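Local structure of anopheles gambiae adenosine kinase (Anopheles gambiae, 3LOO) at residues Leu34-Val39 with Thr136-Val141; Met63-Glu68 with Ser149-Leu154; Ser193-Ala198 with Glu226-Tyr231. The protein transfers a phosphate from ATP to adenosine to make AMP, as an adenosine kinase of the pfkB carbohydrate kinase family. All blocks are in the same frame, centred on the assembly; numbering follows the deposited sequence.

Contacts 1 and 2 are two layers of one structure, the small lid over the nucleoside site. Contact 1 joins two parallel strands of the lid sheet; contact 2 backs that sheet with helix 64-73. Their centres lie about 7 Å apart. They meet where strand 137-144 runs beside strand 147-153, with Ala140 N 2.8 Å from Cys151 O. Both reach the bound bis(adenosine)-5'-tetraphosphate: contact 1 grips a ribose, and contact 2 presents Ala152 and Leu154 to its adenine and Leu150 to the adjoining phosphate. Contact 3 belongs to the large α/β domain, its centre about 29 Å from contact 1's and about 30 Å from contact 2's, with the Ala194 side chain about 13 Å from the ligand.

Contact 1 (Leu34-Val39 with Thr136-Val141); sequences LDISAV and TGTCAV. With B4P (bis(adenosine)-5'-tetraphosphate), chain D.
The carboxylate of Asp35 is covered from one side by Val141, whose CG2 stands above the carboxylate carbon, 4.0 Å from CG, while CB of Cys139 comes obliquely to OD1 at 3.5 Å. The two oxygens are shared out over the ribose of bis(adenosine)-5'-tetraphosphate: hydroxyl O2E donates to OD1 and O3E donates to OD2, each over 2.6 Å. This two-pronged grip holds the carboxylate to the sugar, and Asn313 adds a second donor to OD2, so the oxygen facing O3E is held twice. With CG beside the backbone N (chi1 -70°) and a small chi2 of -11°, both oxygens reach the neighbouring hydroxyls. Cys139, next door on the same face, brings SG to 3.6 Å from C8A of the attached adenine, so that sugar and base are met by adjacent strands.

These strands are parallel neighbours in the five-stranded sheet that forms the lid of the small domain, as in other ribokinase-like kinases, and its Asp35 face looks at the nucleoside. The pairing runs as a regular ladder in which Leu34 N donates to Gly137 O, Cys139 N to Leu34 O, Ile36 N to Cys139 O and Val141 N to Ile36 O. Ala38 N follows on Val141 O at 3.1 Å, and the pairing runs on from Ala38 to Val143.

On the reverse face, Leu34 and Ile36 lie opposite Thr138 and Ala140. Ile36 comes slantwise onto Thr138, the CD1 tip of the isoleucine touching CB of the threonine at 3.9 Å with CG2 close behind. Tyr66 of helix 64-73 covers Thr138 and Ala140 on this side.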
# COMPACT_ATOMS: atom_id res chain seq x y z
N LEU A 34 11.98 6.01 0.48
CA LEU A 34 12.85 5.63 1.58
C LEU A 34 12.25 6.27 2.83
O LEU A 34 12.08 7.51 2.87
CB LEU A 34 14.28 6.15 1.35
CG LEU A 34 15.34 5.80 2.43
CD1 LEU A 34 15.55 4.26 2.64
CD2 LEU A 34 16.71 6.47 2.14
N ASP A 35 11.95 5.46 3.84
CA ASP A 35 11.44 5.98 5.09
C ASP A 35 12.60 6.52 5.92
O ASP A 35 13.67 5.87 6.02
CB ASP A 35 10.68 4.90 5.88
CG ASP A 35 9.32 4.51 5.23
OD1 ASP A 35 8.85 5.20 4.29
OD2 ASP A 35 8.72 3.52 5.72
N ILE A 36 12.36 7.68 6.53
CA ILE A 36 13.29 8.28 7.47
C ILE A 36 12.57 8.34 8.82
O ILE A 36 11.67 9.15 9.04
CB ILE A 36 13.77 9.67 6.99
CG1 ILE A 36 14.37 9.57 5.60
CG2 ILE A 36 14.78 10.29 7.94
CD1 ILE A 36 14.65 10.90 4.97
N SER A 37 12.99 7.47 9.71
CA SER A 37 12.21 7.15 10.88
C SER A 37 12.90 7.60 12.15
O SER A 37 14.05 7.29 12.34
CB SER A 37 12.02 5.64 10.94
OG SER A 37 11.06 5.33 11.94
N ALA A 38 12.19 8.29 13.04
CA ALA A 38 12.79 8.72 14.31
C ALA A 38 11.80 8.91 15.44
O ALA A 38 10.59 9.12 15.23
CB ALA A 38 13.63 10.02 14.13
N VAL A 39 12.32 8.82 16.66
CA VAL A 39 11.56 9.20 17.83
C VAL A 39 11.69 10.70 18.01
O VAL A 39 12.78 11.26 17.98
CB VAL A 39 12.02 8.40 19.08
CG1 VAL A 39 11.41 9.00 20.38
CG2 VAL A 39 11.63 6.94 18.90
N THR A 136 15.14 10.53 -5.29
CA THR A 136 14.19 9.53 -4.74
C THR A 136 13.35 10.13 -3.62
O THR A 136 13.83 10.91 -2.85
CB THR A 136 14.94 8.22 -4.37
OG1 THR A 136 15.58 7.72 -5.56
CG2 THR A 136 14.00 7.13 -3.81
N GLY A 137 12.06 9.78 -3.59
CA GLY A 137 11.12 10.27 -2.60
C GLY A 137 11.41 9.62 -1.26
O GLY A 137 12.04 8.56 -1.18
N THR A 138 10.94 10.28 -0.20
CA THR A 138 11.17 9.82 1.14
C THR A 138 9.87 10.02 1.91
O THR A 138 8.98 10.78 1.47
CB THR A 138 12.30 10.65 1.86
OG1 THR A 138 11.94 12.04 1.91
CG2 THR A 138 13.63 10.50 1.15
N CYS A 139 9.77 9.37 3.06
CA CYS A 139 8.63 9.58 3.91
C CYS A 139 9.14 9.71 5.34
O CYS A 139 9.79 8.80 5.84
CB CYS A 139 7.62 8.40 3.80
SG CYS A 139 6.16 8.61 4.89
N ALA A 140 8.89 10.87 5.96
CA ALA A 140 9.16 11.07 7.37
C ALA A 140 8.21 10.19 8.15
O ALA A 140 7.00 10.22 7.90
CB ALA A 140 8.96 12.56 7.75
N VAL A 141 8.75 9.40 9.08
CA VAL A 141 7.93 8.59 9.97
C VAL A 141 8.29 9.02 11.40
O VAL A 141 9.35 8.64 11.91
CB VAL A 141 8.23 7.09 9.82
CG1 VAL A 141 7.42 6.28 10.84
CG2 VAL A 141 7.96 6.58 8.39
PA B4P D . 1.91 2.83 8.51
O1A B4P D . 3.01 2.34 9.43
O2A B4P D . 1.33 4.22 8.79
O3A B4P D . 0.67 1.84 8.74
PB B4P D . 0.04 1.01 7.53
O1B B4P D . 1.00 -0.08 7.03
O2B B4P D . -0.69 1.89 6.53
O3B B4P D . -0.95 0.35 8.70
PG B4P D . -2.56 0.42 8.79
O1G B4P D . -3.03 1.55 9.64
O2G B4P D . -3.07 0.43 7.36
O3G B4P D . -2.97 -0.97 9.46
PD B4P D . -3.57 -1.31 10.91
O1D B4P D . -2.91 -0.43 11.90
O2D B4P D . -5.07 -1.44 10.89
O5E B4P D . 2.37 2.69 6.95
C5E B4P D . 3.70 3.11 6.77
C4E B4P D . 4.14 3.18 5.33
O4E B4P D . 3.35 4.08 4.56
C3E B4P D . 5.52 3.78 5.31
O3E B4P D . 6.40 2.67 5.05
C2E B4P D . 5.51 4.75 4.13
O2E B4P D . 6.58 4.58 3.19
C1E B4P D . 4.13 4.52 3.48
N9A B4P D . 3.61 5.80 2.95
C8A B4P D . 3.24 6.91 3.65
N7A B4P D . 2.83 7.85 2.75
C5A B4P D . 2.97 7.35 1.49
C6A B4P D . 2.72 7.83 0.19
N6A B4P D . 2.25 9.09 -0.06
N1A B4P D . 2.99 7.03 -0.87
C2A B4P D . 3.45 5.76 -0.69
N3A B4P D . 3.69 5.28 0.54
C4A B4P D . 3.45 6.05 1.63
O5F B4P D . -2.92 -2.76 11.09
C5F B4P D . -2.96 -3.74 10.06
C4F B4P D . -2.70 -5.09 10.73
O4F B4P D . -1.56 -5.05 11.61
C3F B4P D . -3.84 -5.45 11.67
O3F B4P D . -4.93 -5.98 10.93
C2F B4P D . -3.19 -6.46 12.60
O2F B4P D . -3.17 -7.76 12.00
C1F B4P D . -1.76 -5.89 12.76
N9B B4P D . -1.75 -5.03 13.98
C8B B4P D . -1.81 -3.68 14.01
N7B B4P D . -1.80 -3.22 15.28
C5B B4P D . -1.73 -4.28 16.11
C6B B4P D . -1.70 -4.45 17.50
N6B B4P D . -1.73 -3.36 18.30
N1B B4P D . -1.62 -5.71 18.02
C2B B4P D . -1.59 -6.81 17.22
N3B B4P D . -1.63 -6.70 15.86
C4B B4P D . -1.70 -5.47 15.26

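Contact 2 (Met63-Glu68 with Ser149-Leu154); sequences MPMYQE and SLCANL. With B4P (bis(adenosine)-5'-tetraphosphate), chain D.
Met63 reaches over to the amide of Asn153, and the two side chains cross at about a right angle. The methionine chain bends at chi2 (-46°), which brings CE to 3.4 Å from Asn153 OD1 and lets SD rest against the amide carbon CG. Two residues on, Met65 points at the strand with its chain straight as far as SD and then turned at the last torsion. Its terminal CE thereby settles on Cys151, 3.8 Å from CB and only slightly farther from SG. The same methyl group also hangs over the rim of one face of the Tyr66 ring, and the methionine packs besides on Tyr48 and Met50.

Tyr66 makes the polar link. Its hydroxyl donates to the backbone oxygen of Cys151 across 2.7 Å, the acceptor lying at the edge of the ring. The donor comes from well above the carbonyl plane (62° out of it). That oxygen is already engaged within the sheet by Ala140 N, so one carbonyl serves both the sheet ladder and the helix covering it.

Helix 64-73 thus lies across the outer face of the lid sheet of this pfkB-type kinase, the direction of residues 64-68 being 112° from that of strand 149-153. The alternation of the strand sends Cys151 and Asn153 to the helix, while Leu150 and Ala152 turn to the ligand: Ala152 CB is 3.4 Å from N6A of the adenine.

Beyond the hydroxyl, the ring of Tyr66 leans on Asn153, with CZ 3.5 Å from its CB. Ring and amide planes are tilted against each other, neither parallel nor perpendicular, and the side chains cross obliquely.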
# COMPACT_ATOMS: atom_id res chain seq x y z
N MET A 63 10.03 20.58 3.90
CA MET A 63 11.28 20.10 3.33
C MET A 63 12.48 20.09 4.28
O MET A 63 13.29 19.15 4.22
CB MET A 63 11.64 20.85 2.05
CG MET A 63 10.73 20.55 0.86
SD MET A 63 10.32 18.81 0.55
CE MET A 63 9.10 19.02 -0.74
N PRO A 64 12.64 21.15 5.12
CA PRO A 64 13.78 21.16 6.04
C PRO A 64 13.70 20.09 7.10
O PRO A 64 14.68 19.85 7.81
CB PRO A 64 13.70 22.57 6.69
CG PRO A 64 13.00 23.41 5.61
CD PRO A 64 11.94 22.46 5.10
N MET A 65 12.55 19.45 7.24
CA MET A 65 12.38 18.42 8.28
C MET A 65 13.24 17.17 8.06
O MET A 65 13.71 16.54 9.03
CB MET A 65 10.91 18.06 8.40
CG MET A 65 10.59 17.16 9.55
SD MET A 65 8.86 16.64 9.57
CE MET A 65 8.57 16.20 7.83
N TYR A 66 13.43 16.78 6.78
CA TYR A 66 14.19 15.55 6.44
C TYR A 66 15.66 15.60 6.95
O TYR A 66 16.10 14.73 7.73
CB TYR A 66 14.04 15.22 4.94
CG TYR A 66 12.56 15.02 4.59
CD1 TYR A 66 11.91 13.84 4.94
CD2 TYR A 66 11.81 16.04 4.01
CE1 TYR A 66 10.56 13.65 4.65
CE2 TYR A 66 10.47 15.88 3.73
CZ TYR A 66 9.85 14.68 4.06
OH TYR A 66 8.53 14.50 3.81
N GLN A 67 16.39 16.66 6.60
CA GLN A 67 17.77 16.82 7.08
C GLN A 67 17.83 16.94 8.60
O GLN A 67 18.76 16.41 9.24
CB GLN A 67 18.41 18.05 6.45
CG GLN A 67 19.87 18.26 6.82
CD GLN A 67 20.42 19.62 6.40
OE1 GLN A 67 19.85 20.30 5.55
NE2 GLN A 67 21.54 20.00 6.99
N GLU A 68 16.84 17.63 9.19
CA GLU A 68 16.77 17.77 10.63
C GLU A 68 16.59 16.43 11.32
O GLU A 68 17.22 16.17 12.36
CB GLU A 68 15.66 18.75 11.00
CG GLU A 68 15.51 18.98 12.48
CD GLU A 68 14.57 20.14 12.83
OE1 GLU A 68 14.02 20.84 11.93
OE2 GLU A 68 14.38 20.33 14.04
N SER A 149 3.22 9.83 13.01
CA SER A 149 2.88 10.87 12.05
C SER A 149 3.81 10.79 10.83
O SER A 149 5.05 10.76 10.97
CB SER A 149 3.00 12.23 12.72
OG SER A 149 2.36 13.22 11.95
N LEU A 150 3.21 10.83 9.65
CA LEU A 150 3.92 10.51 8.41
C LEU A 150 3.86 11.71 7.50
O LEU A 150 2.81 12.35 7.42
CB LEU A 150 3.25 9.32 7.71
CG LEU A 150 3.64 7.87 8.00
CD1 LEU A 150 4.14 7.60 9.40
CD2 LEU A 150 2.48 6.88 7.60
N CYS A 151 4.95 12.01 6.82
CA CYS A 151 4.95 13.10 5.85
C CYS A 151 5.77 12.67 4.66
O CYS A 151 7.00 12.51 4.77
CB CYS A 151 5.47 14.43 6.47
SG CYS A 151 5.60 15.79 5.35
N ALA A 152 5.07 12.48 3.54
CA ALA A 152 5.63 11.88 2.32
C ALA A 152 6.04 12.95 1.32
O ALA A 152 5.21 13.75 0.87
CB ALA A 152 4.60 10.89 1.65
N ASN A 153 7.32 12.96 1.03
CA ASN A 153 7.94 13.83 0.06
C ASN A 153 8.16 12.96 -1.16
O ASN A 153 9.16 12.20 -1.23
CB ASN A 153 9.29 14.33 0.60
CG ASN A 153 10.10 15.10 -0.45
OD1 ASN A 153 9.54 15.75 -1.34
ND2 ASN A 153 11.41 15.02 -0.35
N LEU A 154 7.19 13.02 -2.08
CA LEU A 154 7.12 12.07 -3.21
C LEU A 154 8.26 12.25 -4.20
O LEU A 154 8.83 11.26 -4.67
CB LEU A 154 5.78 12.16 -3.94
CG LEU A 154 4.52 11.70 -3.18
CD1 LEU A 154 3.32 11.67 -4.09
CD2 LEU A 154 4.75 10.27 -2.54
PA B4P D . 1.91 2.83 8.51
O1A B4P D . 3.01 2.34 9.43
O2A B4P D . 1.33 4.22 8.79
O3A B4P D . 0.67 1.84 8.74
PB B4P D . 0.04 1.01 7.53
O1B B4P D . 1.00 -0.08 7.03
O2B B4P D . -0.69 1.89 6.53
O3B B4P D . -0.95 0.35 8.70
PG B4P D . -2.56 0.42 8.79
O1G B4P D . -3.03 1.55 9.64
O2G B4P D . -3.07 0.43 7.36
O3G B4P D . -2.97 -0.97 9.46
PD B4P D . -3.57 -1.31 10.91
O1D B4P D . -2.91 -0.43 11.90
O2D B4P D . -5.07 -1.44 10.89
O5E B4P D . 2.37 2.69 6.95
C5E B4P D . 3.70 3.11 6.77
C4E B4P D . 4.14 3.18 5.33
O4E B4P D . 3.35 4.08 4.56
C3E B4P D . 5.52 3.78 5.31
O3E B4P D . 6.40 2.67 5.05
C2E B4P D . 5.51 4.75 4.13
O2E B4P D . 6.58 4.58 3.19
C1E B4P D . 4.13 4.52 3.48
N9A B4P D . 3.61 5.80 2.95
C8A B4P D . 3.24 6.91 3.65
N7A B4P D . 2.83 7.85 2.75
C5A B4P D . 2.97 7.35 1.49
C6A B4P D . 2.72 7.83 0.19
N6A B4P D . 2.25 9.09 -0.06
N1A B4P D . 2.99 7.03 -0.87
C2A B4P D . 3.45 5.76 -0.69
N3A B4P D . 3.69 5.28 0.54
C4A B4P D . 3.45 6.05 1.63
O5F B4P D . -2.92 -2.76 11.09
C5F B4P D . -2.96 -3.74 10.06
C4F B4P D . -2.70 -5.09 10.73
O4F B4P D . -1.56 -5.05 11.61
C3F B4P D . -3.84 -5.45 11.67
O3F B4P D . -4.93 -5.98 10.93
C2F B4P D . -3.19 -6.46 12.60
O2F B4P D . -3.17 -7.76 12.00
C1F B4P D . -1.76 -5.89 12.76
N9B B4P D . -1.75 -5.03 13.98
C8B B4P D . -1.81 -3.68 14.01
N7B B4P D . -1.80 -3.22 15.28
C5B B4P D . -1.73 -4.28 16.11
C6B B4P D . -1.70 -4.45 17.50
N6B B4P D . -1.73 -3.36 18.30
N1B B4P D . -1.62 -5.71 18.02
C2B B4P D . -1.59 -6.81 17.22
N3B B4P D . -1.63 -6.70 15.86
C4B B4P D . -1.70 -5.47 15.26

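Contact 3 (Ser193-Ala198 with Glu226-Tyr231); sequences SALSVA and EEIFPY
Leu195 and Ile228 slide past each other, their side chains running in opposite directions from the two helices. CD1 of the leucine comes to 4.0 Å from Ile228 CG1, and the isoleucine continues beyond it. Because its CG1 branch is anti to the backbone N (chi1 -158°) and chi2 is also extended, CD1 reaches into the neighbouring helix, 3.7 Å from Ala194 O and close to the methyl group of Ala194.

Against Glu227, by contrast, Leu195 lies at about a right angle. Its other branch, CD2, meets the carboxylate 3.6 Å from OE2, a methyl-to-carboxylate van der Waals contact at the exposed side of the interface.

The helices concerned are successive crossover helices of the large α/β domain. Helix 187-203 links parallel strands 179-183 and 207-211, and helix 222-228 precedes strand 234-238, the next in the sheet. Ala198 and Ile228 both rest on Phe208 of strand 207-211, so the two helices share one patch of the sheet.

One turn along from Leu195, Ala198 faces the 3-10 segment 229-231. Its CB touches Tyr231 CB at 3.7 Å, with Ile228 CG1 at 3.9 Å. The tyrosine ring stands obliquely to Leu195, whose CD1 lies 4.2 Å from CE2, and one ring face carries Pro230 CB near its rim.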
# COMPACT_ATOMS: atom_id res chain seq x y z
N SER A 193 -2.78 5.99 -14.99
CA SER A 193 -2.16 4.65 -15.11
C SER A 193 -2.94 3.62 -14.32
O SER A 193 -3.20 2.53 -14.83
CB SER A 193 -0.70 4.64 -14.63
OG SER A 193 0.13 5.43 -15.42
N ALA A 194 -3.34 3.97 -13.09
CA ALA A 194 -4.07 3.02 -12.22
C ALA A 194 -5.39 2.65 -12.90
O ALA A 194 -5.78 1.48 -12.91
CB ALA A 194 -4.35 3.63 -10.84
N LEU A 195 -6.10 3.65 -13.43
CA LEU A 195 -7.40 3.39 -14.06
C LEU A 195 -7.24 2.54 -15.35
O LEU A 195 -8.03 1.63 -15.62
CB LEU A 195 -8.12 4.72 -14.38
CG LEU A 195 -9.46 4.62 -15.09
CD1 LEU A 195 -10.43 3.92 -14.18
CD2 LEU A 195 -10.01 6.02 -15.54
N SER A 196 -6.25 2.88 -16.14
CA SER A 196 -5.99 2.19 -17.39
C SER A 196 -5.74 0.69 -17.09
O SER A 196 -6.31 -0.19 -17.71
CB SER A 196 -4.80 2.86 -18.04
OG SER A 196 -4.37 2.12 -19.12
N VAL A 197 -4.96 0.42 -16.05
CA VAL A 197 -4.64 -0.97 -15.67
C VAL A 197 -5.89 -1.65 -15.15
O VAL A 197 -6.13 -2.81 -15.47
CB VAL A 197 -3.44 -1.02 -14.68
CG1 VAL A 197 -3.35 -2.37 -13.94
CG2 VAL A 197 -2.16 -0.70 -15.41
N ALA A 198 -6.71 -0.92 -14.37
CA ALA A 198 -7.95 -1.49 -13.82
C ALA A 198 -8.98 -1.87 -14.88
O ALA A 198 -9.62 -2.92 -14.78
CB ALA A 198 -8.58 -0.54 -12.72
N GLU A 226 -14.45 7.11 -7.20
CA GLU A 226 -15.70 6.74 -7.81
C GLU A 226 -15.50 6.14 -9.20
O GLU A 226 -16.14 5.14 -9.52
CB GLU A 226 -16.61 7.96 -7.94
CG GLU A 226 -17.23 8.42 -6.63
CD GLU A 226 -18.50 9.25 -6.87
OE1 GLU A 226 -18.44 10.23 -7.64
OE2 GLU A 226 -19.55 8.86 -6.33
N GLU A 227 -14.67 6.78 -10.03
CA GLU A 227 -14.47 6.32 -11.38
C GLU A 227 -13.75 4.92 -11.45
O GLU A 227 -14.03 4.10 -12.34
CB GLU A 227 -13.68 7.36 -12.20
CG GLU A 227 -13.64 7.00 -13.72
CD GLU A 227 -12.88 7.99 -14.60
OE1 GLU A 227 -12.13 8.85 -14.10
OE2 GLU A 227 -13.02 7.90 -15.82
N ILE A 228 -12.86 4.63 -10.49
CA ILE A 228 -12.10 3.36 -10.53
C ILE A 228 -12.83 2.22 -9.80
O ILE A 228 -12.60 1.04 -10.09
CB ILE A 228 -10.65 3.52 -9.96
CG1 ILE A 228 -9.72 2.41 -10.50
CG2 ILE A 228 -10.66 3.49 -8.40
CD1 ILE A 228 -8.18 2.74 -10.34
N PHE A 229 -13.71 2.55 -8.86
CA PHE A 229 -14.39 1.55 -8.08
C PHE A 229 -15.09 0.39 -8.83
O PHE A 229 -15.03 -0.73 -8.33
CB PHE A 229 -15.36 2.14 -7.06
CG PHE A 229 -14.72 2.44 -5.73
CD1 PHE A 229 -13.51 1.86 -5.38
CD2 PHE A 229 -15.31 3.34 -4.85
CE1 PHE A 229 -12.90 2.16 -4.15
CE2 PHE A 229 -14.72 3.63 -3.61
CZ PHE A 229 -13.51 3.04 -3.26
N PRO A 230 -15.73 0.64 -10.01
CA PRO A 230 -16.37 -0.49 -10.73
C PRO A 230 -15.38 -1.61 -11.07
O PRO A 230 -15.76 -2.75 -11.24
CB PRO A 230 -16.88 0.19 -12.04
CG PRO A 230 -17.22 1.66 -11.55
CD PRO A 230 -15.98 1.94 -10.70
N TYR A 231 -14.11 -1.26 -11.18
CA TYR A 231 -13.08 -2.19 -11.60
C TYR A 231 -12.30 -2.72 -10.43
O TYR A 231 -11.32 -3.44 -10.61
CB TYR A 231 -12.12 -1.49 -12.55
CG TYR A 231 -12.83 -0.71 -13.62
CD1 TYR A 231 -13.37 -1.35 -14.75
CD2 TYR A 231 -13.03 0.66 -13.49
CE1 TYR A 231 -14.04 -0.63 -15.75
CE2 TYR A 231 -13.73 1.39 -14.46
CZ TYR A 231 -14.22 0.74 -15.58
OH TYR A 231 -14.86 1.48 -16.56